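AbyA5 (Verrucosispora maris, PDB 4YWF) is an esterase-like lyase of the alpha/beta hydrolase superfamily that catalyses acetate elimination in spirotetronate biosynthesis. Local coordinates at residues A[284-289]-A[316-321]; A[321-326]-A[345-350]. The protein carries 4 engineered substitutions. One frame throughout, in Å; residues are numbered along the deposited sequence.

Overall arrangement
Both contacts use the last part of the alpha/beta hydrolase fold, and they meet at Asp321, which ends one segment and begins the other. Contact 1 is partly buried and joins the short helix 286-290 to the end of helix 310-318, mainly by apolar and CH-pi packing with one bridging water. Contact 2 lies at the surface, where polar and charged side chains link strand 322-327, the outermost strand at its end of the sheet, to helix 337-351. Their centres are 16 Å apart. Phe322 and Arg323 illustrate the alternation of a strand: the first touches helix 310-318, while the second reaches helix 337-351.

Contact 1 (A[284-289]-A[316-321]); sequences LTPQDL and RTHVRD
A water lies 2.8 Å from Leu289 O and accepts a hydrogen bond from Arg320 N at 2.9 Å, so a single solvent molecule links the two backbones. The elements it ties belong to the helical layer of an alpha/beta hydrolase fold: the short helix 286-290, and the end of helix 310-318 where the chain turns toward the last strand of the sheet. Beside this bridge the packing is apolar. Leu289 CB rests 3.8 Å from His318 CB and also meets the CG2 branch of Val319, the branch anti to the carbonyl carbon. The Leu289 side chain also touches Met314 and Leu315 of helix 310-318.

Farther out, Pro286 and His318 run side by side. Pro286 CB stands over one face of the His318 imidazole in a CH-pi contact, 4.0 Å from the ring centroid and only 14° off the normal, while Thr317 CG2 approaches the opposite face toward its rim. The ring is brought to the proline by a first torsion of -62°, which sets CG beside the backbone N. Replacing His318 by an alanine would probably take away the aromatic face under Pro286 CB and open a gap beside the proline.

A capping box starts the shorter helix. Asp288 N donates to Thr285 OG1, and Thr285 N returns a nearly straight bond of 2.9 Å to Asp288 OD2, meeting it 37° out of the carboxylate plane; that same oxygen also forms a salt bridge with Arg225 NH1.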
ATOM      1  N   LEU A 284      15.037  -6.603   8.632  1.00 30.47           N
ATOM      2  CA  LEU A 284      15.323  -5.655   9.695  1.00 27.63           C
ATOM      3  C   LEU A 284      15.904  -6.367  10.941  1.00 29.95           C
ATOM      4  O   LEU A 284      15.279  -7.281  11.545  1.00 28.65           O
ATOM      5  CB  LEU A 284      14.074  -4.864  10.066  1.00 30.31           C
ATOM      6  CG  LEU A 284      13.444  -4.049   8.926  1.00 30.22           C
ATOM      7  CD1 LEU A 284      12.040  -3.646   9.269  1.00 28.63           C
ATOM      8  CD2 LEU A 284      14.286  -2.817   8.649  1.00 30.09           C
ATOM      9  N   THR A 285      17.098  -5.927  11.312  1.00 26.97           N
ATOM     10  CA  THR A 285      17.786  -6.411  12.514  1.00 32.45           C
ATOM     11  C   THR A 285      17.383  -5.670  13.830  1.00 32.24           C
ATOM     12  O   THR A 285      16.896  -4.506  13.801  1.00 27.95           O
ATOM     13  CB  THR A 285      19.314  -6.212  12.377  1.00 30.09           C
ATOM     14  OG1 THR A 285      19.597  -4.819  12.421  1.00 30.23           O
ATOM     15  CG2 THR A 285      19.823  -6.780  11.044  1.00 32.79           C
ATOM     16  N   PRO A 286      17.682  -6.295  14.992  1.00 32.54           N
ATOM     17  CA  PRO A 286      17.420  -5.627  16.284  1.00 30.24           C
ATOM     18  C   PRO A 286      17.929  -4.188  16.321  1.00 29.34           C
ATOM     19  O   PRO A 286      17.196  -3.299  16.780  1.00 30.95           O
ATOM     20  CB  PRO A 286      18.217  -6.483  17.286  1.00 32.85           C
ATOM     21  CG  PRO A 286      18.159  -7.865  16.682  1.00 34.29           C
ATOM     22  CD  PRO A 286      18.304  -7.628  15.187  1.00 35.44           C
ATOM     23  N   GLN A 287      19.123  -3.949  15.773  1.00 26.80           N
ATOM     24  CA  GLN A 287      19.679  -2.565  15.664  1.00 30.79           C
ATOM     25  C   GLN A 287      18.951  -1.684  14.683  1.00 28.27           C
ATOM     26  O   GLN A 287      18.826  -0.495  14.917  1.00 31.65           O
ATOM     27  CB  GLN A 287      21.150  -2.543  15.256  1.00 29.79           C
ATOM     28  N   ASP A 288      18.486  -2.239  13.576  1.00 28.20           N
ATOM     29  CA  ASP A 288      17.668  -1.446  12.659  1.00 27.43           C
ATOM     30  C   ASP A 288      16.477  -0.882  13.425  1.00 26.38           C
ATOM     31  O   ASP A 288      16.173   0.324  13.310  1.00 29.95           O
ATOM     32  CB  ASP A 288      17.184  -2.294  11.483  1.00 29.33           C
ATOM     33  CG  ASP A 288      18.340  -2.647  10.488  1.00 31.49           C
ATOM     34  OD1 ASP A 288      19.324  -1.885  10.453  1.00 30.03           O
ATOM     35  OD2 ASP A 288      18.273  -3.701   9.787  1.00 25.41           O
ATOM     36  N   LEU A 289      15.839  -1.758  14.215  1.00 25.92           N
ATOM     37  CA  LEU A 289      14.568  -1.482  14.893  1.00 26.73           C
ATOM     38  C   LEU A 289      14.765  -0.567  16.061  1.00 27.73           C
ATOM     39  O   LEU A 289      13.986   0.327  16.231  1.00 25.08           O
ATOM     40  CB  LEU A 289      13.847  -2.769  15.319  1.00 24.65           C
ATOM     41  CG  LEU A 289      13.560  -3.749  14.153  1.00 24.56           C
ATOM     42  CD1 LEU A 289      12.908  -5.003  14.675  1.00 25.00           C
ATOM     43  CD2 LEU A 289      12.676  -3.105  13.088  1.00 26.46           C
ATOM     44  N   ARG A 316       7.551  -5.848  18.723  1.00 21.46           N
ATOM     45  CA  ARG A 316       7.197  -5.690  20.117  1.00 25.51           C
ATOM     46  C   ARG A 316       8.384  -5.814  21.002  1.00 26.88           C
ATOM     47  O   ARG A 316       8.370  -5.264  22.124  1.00 31.18           O
ATOM     48  CB  ARG A 316       6.253  -6.758  20.586  1.00 26.36           C
ATOM     49  CG  ARG A 316       4.833  -6.601  20.089  1.00 29.24           C
ATOM     50  CD  ARG A 316       3.981  -7.676  20.730  1.00 35.68           C
ATOM     51  NE  ARG A 316       3.096  -8.085  19.711  1.00 40.41           N
ATOM     52  CZ  ARG A 316       3.003  -9.260  19.137  1.00 34.06           C
ATOM     53  NH1 ARG A 316       3.624 -10.341  19.532  1.00 34.15           N
ATOM     54  NH2 ARG A 316       2.174  -9.304  18.147  1.00 35.74           N
ATOM     55  N   THR A 317       9.410  -6.533  20.562  1.00 26.90           N
ATOM     56  CA  THR A 317      10.590  -6.636  21.398  1.00 26.94           C
ATOM     57  C   THR A 317      11.522  -5.421  21.335  1.00 28.31           C
ATOM     58  O   THR A 317      12.165  -5.043  22.395  1.00 28.28           O
ATOM     59  CB  THR A 317      11.340  -7.944  21.112  1.00 24.82           C
ATOM     60  OG1 THR A 317      10.416  -9.023  21.135  1.00 24.31           O
ATOM     61  CG2 THR A 317      12.343  -8.192  22.143  1.00 25.06           C
ATOM     62  N   HIS A 318      11.604  -4.795  20.156  1.00 25.15           N
ATOM     63  CA  HIS A 318      12.685  -3.860  19.821  1.00 27.27           C
ATOM     64  C   HIS A 318      12.281  -2.404  19.461  1.00 29.03           C
ATOM     65  O   HIS A 318      13.091  -1.488  19.566  1.00 29.54           O
ATOM     66  CB  HIS A 318      13.554  -4.445  18.686  1.00 29.10           C
ATOM     67  CG  HIS A 318      14.234  -5.721  19.052  1.00 30.69           C
ATOM     68  ND1 HIS A 318      15.239  -5.791  20.006  1.00 30.52           N
ATOM     69  CD2 HIS A 318      14.064  -6.985  18.599  1.00 29.33           C
ATOM     70  CE1 HIS A 318      15.626  -7.042  20.158  1.00 27.97           C
ATOM     71  NE2 HIS A 318      14.935  -7.783  19.308  1.00 30.70           N
ATOM     72  N   VAL A 319      11.049  -2.159  19.050  1.00 27.06           N
ATOM     73  CA  VAL A 319      10.674  -0.808  18.676  1.00 26.34           C
ATOM     74  C   VAL A 319      10.252  -0.093  19.945  1.00 25.72           C
ATOM     75  O   VAL A 319       9.425  -0.589  20.645  1.00 27.82           O
ATOM     76  CB  VAL A 319       9.550  -0.824  17.641  1.00 27.02           C
ATOM     77  CG1 VAL A 319       8.948   0.590  17.440  1.00 27.81           C
ATOM     78  CG2 VAL A 319      10.145  -1.345  16.353  1.00 24.56           C
ATOM     79  N   ARG A 320      10.829   1.072  20.219  1.00 26.51           N
ATOM     80  CA  ARG A 320      10.705   1.763  21.521  1.00 30.20           C
ATOM     81  C   ARG A 320       9.317   2.264  21.748  1.00 28.90           C
ATOM     82  O   ARG A 320       8.767   2.071  22.815  1.00 31.12           O
ATOM     83  CB  ARG A 320      11.662   2.985  21.596  1.00 35.61           C
ATOM     84  CG  ARG A 320      13.141   2.604  21.528  1.00 44.55           C
ATOM     85  CD  ARG A 320      14.040   3.687  20.906  1.00 52.21           C
ATOM     86  NE  ARG A 320      15.361   3.105  20.674  1.00 56.88           N
ATOM     87  CZ  ARG A 320      16.454   3.320  21.416  1.00 73.29           C
ATOM     88  NH1 ARG A 320      16.470   4.191  22.433  1.00 73.26           N
ATOM     89  NH2 ARG A 320      17.581   2.665  21.119  1.00 78.14           N
ATOM     90  N   ASP A 321       8.758   2.940  20.753  1.00 26.09           N
ATOM     91  CA  ASP A 321       7.425   3.490  20.847  1.00 24.91           C
ATOM     92  C   ASP A 321       6.557   2.697  19.879  1.00 25.47           C
ATOM     93  O   ASP A 321       6.534   3.008  18.682  1.00 23.01           O
ATOM     94  CB  ASP A 321       7.524   4.946  20.445  1.00 25.29           C
ATOM     95  CG  ASP A 321       6.223   5.696  20.619  1.00 28.40           C
ATOM     96  OD1 ASP A 321       5.206   5.118  21.081  1.00 28.36           O
ATOM     97  OD2 ASP A 321       6.246   6.910  20.314  1.00 33.60           O
TER
HETATM   98  O   HOH W   1      12.991   1.681  18.413  1.00 28.65           O

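Contact 2 (A[321-326]-A[345-350]); sequences DFRTIT and LAQVLE
Strand 322-326 and helix 345-350 come nearest at Arg323 and Gln347, whose CA atoms lie 8.4 Å apart, a gap bridged by long polar side chains. Arg323 bends at its second and third torsions (92° and 110°), and this brings the edge of its guanidinium round to the helix. There Arg323 NE donates to Gln347 OE1 at 2.6 Å, in the plane of the amide carbonyl and close to the plane of the guanidinium, although the two flat groups stand almost perpendicular. At another part of the edge, Arg323 NH1 forms a salt bridge of 3.0 Å with Asp321 OD1, reached on the syn side of the carboxylate. The guanidinium is thus fixed in rotation by partners on both the strand side and the helix side. Glu350, one turn beyond Gln347, may extend this into a salt-bridge network, but its OE1 and Arg323 NH2 are modelled too close together, so this arm is doubtful; Glu350 also touches Arg359 of helix 356-365. The polar link lies at the protein surface within the last beta-alpha unit of the alpha/beta hydrolase sheet, strand 322-327 followed by helix 337-351.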
ATOM      1  N   ASP A 321       8.758   2.940  20.753  1.00 26.09           N
ATOM      2  CA  ASP A 321       7.425   3.490  20.847  1.00 24.91           C
ATOM      3  C   ASP A 321       6.557   2.697  19.879  1.00 25.47           C
ATOM      4  O   ASP A 321       6.534   3.008  18.682  1.00 23.01           O
ATOM      5  CB  ASP A 321       7.524   4.946  20.445  1.00 25.29           C
ATOM      6  CG  ASP A 321       6.223   5.696  20.619  1.00 28.40           C
ATOM      7  OD1 ASP A 321       5.206   5.118  21.081  1.00 28.36           O
ATOM      8  OD2 ASP A 321       6.246   6.910  20.314  1.00 33.60           O
ATOM      9  N   PHE A 322       5.883   1.670  20.398  1.00 23.28           N
ATOM     10  CA  PHE A 322       5.188   0.679  19.582  1.00 28.13           C
ATOM     11  C   PHE A 322       3.751   0.510  20.052  1.00 29.77           C
ATOM     12  O   PHE A 322       3.484   0.289  21.254  1.00 32.09           O
ATOM     13  CB  PHE A 322       5.980  -0.661  19.565  1.00 26.48           C
ATOM     14  CG  PHE A 322       5.495  -1.618  18.559  1.00 25.81           C
ATOM     15  CD1 PHE A 322       5.604  -1.337  17.208  1.00 25.18           C
ATOM     16  CD2 PHE A 322       4.871  -2.803  18.946  1.00 25.04           C
ATOM     17  CE1 PHE A 322       5.115  -2.223  16.256  1.00 23.94           C
ATOM     18  CE2 PHE A 322       4.397  -3.692  18.008  1.00 22.50           C
ATOM     19  CZ  PHE A 322       4.525  -3.412  16.647  1.00 22.49           C
ATOM     20  N   ARG A 323       2.807   0.651  19.118  1.00 29.77           N
ATOM     21  CA  ARG A 323       1.400   0.468  19.418  1.00 27.17           C
ATOM     22  C   ARG A 323       0.893  -0.571  18.479  1.00 27.51           C
ATOM     23  O   ARG A 323       1.163  -0.529  17.281  1.00 25.86           O
ATOM     24  CB  ARG A 323       0.621   1.756  19.186  1.00 32.99           C
ATOM     25  CG  ARG A 323       1.230   2.979  19.840  1.00 33.11           C
ATOM     26  CD  ARG A 323       2.190   3.781  18.957  1.00 32.58           C
ATOM     27  NE  ARG A 323       1.460   4.976  18.717  1.00 41.46           N
ATOM     28  CZ  ARG A 323       1.695   6.154  19.242  1.00 35.65           C
ATOM     29  NH1 ARG A 323       2.749   6.442  19.982  1.00 40.25           N
ATOM     30  NH2 ARG A 323       0.863   7.065  18.928  1.00 38.85           N
ATOM     31  N   THR A 324       0.082  -1.466  19.008  1.00 23.64           N
ATOM     32  CA  THR A 324      -0.346  -2.575  18.285  1.00 24.77           C
ATOM     33  C   THR A 324      -1.622  -3.155  18.824  1.00 29.26           C
ATOM     34  O   THR A 324      -1.911  -3.103  20.034  1.00 26.58           O
ATOM     35  CB  THR A 324       0.801  -3.614  18.233  1.00 27.81           C
ATOM     36  OG1 THR A 324       0.483  -4.624  17.277  1.00 28.81           O
ATOM     37  CG2 THR A 324       1.144  -4.224  19.625  1.00 29.72           C
ATOM     38  N   ILE A 325      -2.313  -3.793  17.887  1.00 28.40           N
ATOM     39  CA  ILE A 325      -3.514  -4.543  18.125  1.00 32.25           C
ATOM     40  C   ILE A 325      -3.458  -5.785  17.214  1.00 33.61           C
ATOM     41  O   ILE A 325      -2.872  -5.736  16.133  1.00 31.21           O
ATOM     42  CB  ILE A 325      -4.691  -3.598  17.792  1.00 33.95           C
ATOM     43  CG1 ILE A 325      -5.935  -4.006  18.506  1.00 40.81           C
ATOM     44  CG2 ILE A 325      -4.854  -3.412  16.284  1.00 34.07           C
ATOM     45  CD1 ILE A 325      -7.063  -2.987  18.406  1.00 48.23           C
ATOM     46  N   THR A 326      -4.047  -6.895  17.634  1.00 30.32           N
ATOM     47  CA  THR A 326      -4.013  -8.113  16.864  1.00 34.24           C
ATOM     48  C   THR A 326      -5.476  -8.553  16.621  1.00 33.62           C
ATOM     49  O   THR A 326      -6.207  -8.762  17.548  1.00 38.45           O
ATOM     50  CB  THR A 326      -3.216  -9.213  17.623  1.00 34.71           C
ATOM     51  OG1 THR A 326      -1.802  -8.994  17.514  1.00 32.13           O
ATOM     52  CG2 THR A 326      -3.499 -10.600  17.078  1.00 35.14           C
ATOM     53  N   LEU A 345      -6.485   5.329  11.773  1.00 23.09           N
ATOM     54  CA  LEU A 345      -6.790   6.714  11.768  1.00 24.09           C
ATOM     55  C   LEU A 345      -6.497   7.411  13.111  1.00 25.52           C
ATOM     56  O   LEU A 345      -5.779   8.425  13.166  1.00 23.19           O
ATOM     57  CB  LEU A 345      -8.222   6.891  11.287  1.00 25.49           C
ATOM     58  CG  LEU A 345      -8.683   8.313  11.228  1.00 26.52           C
ATOM     59  CD1 LEU A 345      -7.756   9.128  10.289  1.00 27.86           C
ATOM     60  CD2 LEU A 345     -10.130   8.339  10.764  1.00 28.57           C
ATOM     61  N   ALA A 346      -6.976   6.814  14.190  1.00 25.49           N
ATOM     62  CA  ALA A 346      -6.810   7.352  15.511  1.00 26.22           C
ATOM     63  C   ALA A 346      -5.338   7.472  15.832  1.00 24.98           C
ATOM     64  O   ALA A 346      -4.891   8.454  16.387  1.00 25.27           O
ATOM     65  CB  ALA A 346      -7.477   6.441  16.517  1.00 28.64           C
ATOM     66  N   GLN A 347      -4.571   6.454  15.447  1.00 24.92           N
ATOM     67  CA  GLN A 347      -3.149   6.489  15.649  1.00 24.32           C
ATOM     68  C   GLN A 347      -2.454   7.659  14.890  1.00 24.68           C
ATOM     69  O   GLN A 347      -1.645   8.358  15.477  1.00 22.17           O
ATOM     70  CB  GLN A 347      -2.519   5.148  15.222  1.00 24.73           C
ATOM     71  CG  GLN A 347      -2.761   4.047  16.245  1.00 25.70           C
ATOM     72  CD  GLN A 347      -1.932   4.244  17.494  1.00 27.72           C
ATOM     73  OE1 GLN A 347      -0.762   4.637  17.442  1.00 30.71           O
ATOM     74  NE2 GLN A 347      -2.507   3.903  18.620  1.00 28.72           N
ATOM     75  N   VAL A 348      -2.754   7.870  13.601  1.00 25.26           N
ATOM     76  CA  VAL A 348      -2.069   8.955  12.874  1.00 27.25           C
ATOM     77  C   VAL A 348      -2.511  10.315  13.353  1.00 25.38           C
ATOM     78  O   VAL A 348      -1.710  11.212  13.451  1.00 26.49           O
ATOM     79  CB  VAL A 348      -2.187   8.921  11.366  1.00 33.40           C
ATOM     80  CG1 VAL A 348      -3.607   9.050  10.884  1.00 32.05           C
ATOM     81  CG2 VAL A 348      -1.342  10.077  10.800  1.00 36.56           C
ATOM     82  N   LEU A 349      -3.755  10.451  13.784  1.00 26.34           N
ATOM     83  CA  LEU A 349      -4.154  11.729  14.347  1.00 23.69           C
ATOM     84  C   LEU A 349      -3.465  12.070  15.655  1.00 23.76           C
ATOM     85  O   LEU A 349      -3.153  13.249  15.894  1.00 25.66           O
ATOM     86  CB  LEU A 349      -5.653  11.794  14.540  1.00 25.48           C
ATOM     87  CG  LEU A 349      -6.518  11.670  13.292  1.00 24.60           C
ATOM     88  CD1 LEU A 349      -7.991  11.644  13.673  1.00 25.97           C
ATOM     89  CD2 LEU A 349      -6.260  12.785  12.294  1.00 26.37           C
ATOM     90  N   GLU A 350      -3.231  11.074  16.499  1.00 22.82           N
ATOM     91  CA  GLU A 350      -2.487  11.260  17.716  1.00 24.76           C
ATOM     92  C   GLU A 350      -1.066  11.626  17.432  1.00 26.30           C
ATOM     93  O   GLU A 350      -0.604  12.604  17.951  1.00 22.42           O
ATOM     94  CB  GLU A 350      -2.522  10.013  18.577  1.00 27.32           C
ATOM     95  CG  GLU A 350      -1.881  10.178  19.942  1.00 30.51           C
ATOM     96  CD  GLU A 350      -0.427   9.762  19.927  1.00 33.15           C
ATOM     97  OE1 GLU A 350      -0.017   9.072  18.996  1.00 31.00           O
ATOM     98  OE2 GLU A 350       0.327  10.197  20.794  1.00 36.41           O
TER